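PDB 1JC9: techylectin-5A from Tachypleus tridentatus, which agglutinates bacteria and human erythrocytes in horseshoe crab innate immunity by recognising acetyl-group-containing substances on their surfaces. Local coordinates for residues A[105-108]-A[109-113]. Residues are numbered along the deposited sequence; the frame is centred on the assembly and turned at random.
Sequences FYKP and WKNYK
A backbone hydrogen bond from Tyr-112 N to Pro-108 O starts helix 109-114 of this fibrinogen-related domain, a worked example of how a helix N-terminus can be tied to the loop that leads into it. Pro-108 holds the N-cap position, and its carbonyl opens the helical bonding pattern: Tyr-112 N donates to Pro-108 O at 3.3 Å with an N-H...O angle of 161°, while Asn-111 N reaches the same oxygen through a weak bond.

From this first turn the side chain of Tyr-112 runs back along the loop. Its CB lies 4.1 Å from Pro-108 O. CG stays on the backbone-N side but is rotated beyond the usual -60° (chi1 -90°), which carries the ring back past the carbonyl of Lys-107. The CD2-CE2 edge passes Lys-107 O, which lies in the ring plane, 3.5 Å from Tyr-112 CE2. CE2 and CZ both come near Phe-105 O. Phe-105 CB and CD2 also touch the hydroxyl, as the two side chains cross at about a right angle. Outside the contact, Phe-116 and Trp-124 meet the Tyr-112 ring edge-to-face.

Asn-111 follows another course. Its CB packs 3.7 Å from Lys-107 CB, and its CG meets Lys-107 CD. Trp-109 turns away instead, and its NE1 makes a hydrogen bond to Glu-165 OE2; its side chain lies about 9 Å from that of Asp-198, a calcium ligand. At the far end of the tyrosine, Tyr-112 OH donates to Phe-105 O at 2.7 Å, in the carbonyl plane and on a lone pair, with a C=O...donor angle of 135°.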
# COMPACT_ATOMS: atom_id res chain seq x y z
N PHE A 105 9.38 -8.28 3.28
CA PHE A 105 8.73 -7.10 3.84
C PHE A 105 8.78 -7.04 5.36
O PHE A 105 8.17 -6.16 5.98
CB PHE A 105 7.28 -7.01 3.35
CG PHE A 105 7.14 -6.39 1.99
CD1 PHE A 105 7.77 -6.95 0.89
CD2 PHE A 105 6.40 -5.22 1.82
CE1 PHE A 105 7.68 -6.35 -0.37
CE2 PHE A 105 6.31 -4.61 0.57
CZ PHE A 105 6.95 -5.18 -0.53
N TYR A 106 9.51 -7.97 5.95
CA TYR A 106 9.68 -8.03 7.40
C TYR A 106 10.84 -7.10 7.73
O TYR A 106 11.93 -7.57 8.09
CB TYR A 106 10.00 -9.47 7.81
CG TYR A 106 10.01 -9.71 9.30
CD1 TYR A 106 8.85 -9.60 10.06
CD2 TYR A 106 11.19 -10.06 9.96
CE1 TYR A 106 8.85 -9.83 11.43
CE2 TYR A 106 11.21 -10.29 11.34
CZ TYR A 106 10.03 -10.17 12.06
OH TYR A 106 10.03 -10.38 13.42
N LYS A 107 10.63 -5.80 7.61
CA LYS A 107 11.68 -4.82 7.86
C LYS A 107 11.32 -3.80 8.94
O LYS A 107 10.16 -3.61 9.25
CB LYS A 107 12.03 -4.07 6.57
CG LYS A 107 12.54 -4.96 5.44
CD LYS A 107 13.15 -4.10 4.33
CE LYS A 107 13.53 -4.93 3.11
NZ LYS A 107 14.41 -6.07 3.47
N PRO A 108 12.34 -3.13 9.51
CA PRO A 108 12.14 -2.12 10.55
C PRO A 108 11.65 -0.75 10.07
O PRO A 108 11.56 -0.49 8.87
CB PRO A 108 13.52 -2.03 11.19
CG PRO A 108 14.42 -2.21 10.01
CD PRO A 108 13.77 -3.38 9.29
N TRP A 109 11.34 0.10 11.04
CA TRP A 109 10.83 1.45 10.81
C TRP A 109 11.60 2.26 9.77
O TRP A 109 10.99 2.88 8.89
CB TRP A 109 10.81 2.22 12.14
CG TRP A 109 10.16 3.57 12.08
CD1 TRP A 109 10.77 4.77 11.83
CD2 TRP A 109 8.77 3.86 12.30
NE1 TRP A 109 9.85 5.79 11.89
CE2 TRP A 109 8.62 5.26 12.18
CE3 TRP A 109 7.65 3.08 12.60
CZ2 TRP A 109 7.38 5.89 12.34
CZ3 TRP A 109 6.42 3.71 12.76
CH2 TRP A 109 6.30 5.10 12.63
N LYS A 110 12.92 2.26 9.86
CA LYS A 110 13.74 3.02 8.92
C LYS A 110 13.47 2.63 7.46
O LYS A 110 13.40 3.50 6.58
CB LYS A 110 15.22 2.84 9.22
CG LYS A 110 16.12 3.63 8.27
CD LYS A 110 17.60 3.50 8.62
CE LYS A 110 18.44 4.33 7.67
NZ LYS A 110 19.89 4.26 8.00
N ASN A 111 13.35 1.34 7.20
CA ASN A 111 13.10 0.87 5.84
C ASN A 111 11.73 1.29 5.33
O ASN A 111 11.58 1.68 4.17
CB ASN A 111 13.25 -0.65 5.78
CG ASN A 111 14.68 -1.11 5.98
OD1 ASN A 111 15.55 -0.84 5.14
ND2 ASN A 111 14.95 -1.78 7.09
N TYR A 112 10.73 1.21 6.19
CA TYR A 112 9.38 1.61 5.80
C TYR A 112 9.28 3.12 5.64
O TYR A 112 8.47 3.62 4.86
CB TYR A 112 8.37 1.09 6.82
CG TYR A 112 7.86 -0.28 6.47
CD1 TYR A 112 6.90 -0.45 5.47
CD2 TYR A 112 8.39 -1.42 7.07
CE1 TYR A 112 6.47 -1.72 5.08
CE2 TYR A 112 7.97 -2.71 6.69
CZ TYR A 112 7.01 -2.84 5.69
OH TYR A 112 6.60 -4.09 5.28
N LYS A 113 10.12 3.84 6.37
CA LYS A 113 10.15 5.29 6.30
C LYS A 113 10.73 5.75 4.96
O LYS A 113 10.17 6.64 4.30
CB LYS A 113 11.00 5.84 7.45
CG LYS A 113 11.45 7.30 7.29
CD LYS A 113 12.40 7.69 8.41
CE LYS A 113 13.03 9.06 8.17
NZ LYS A 113 12.03 10.16 8.26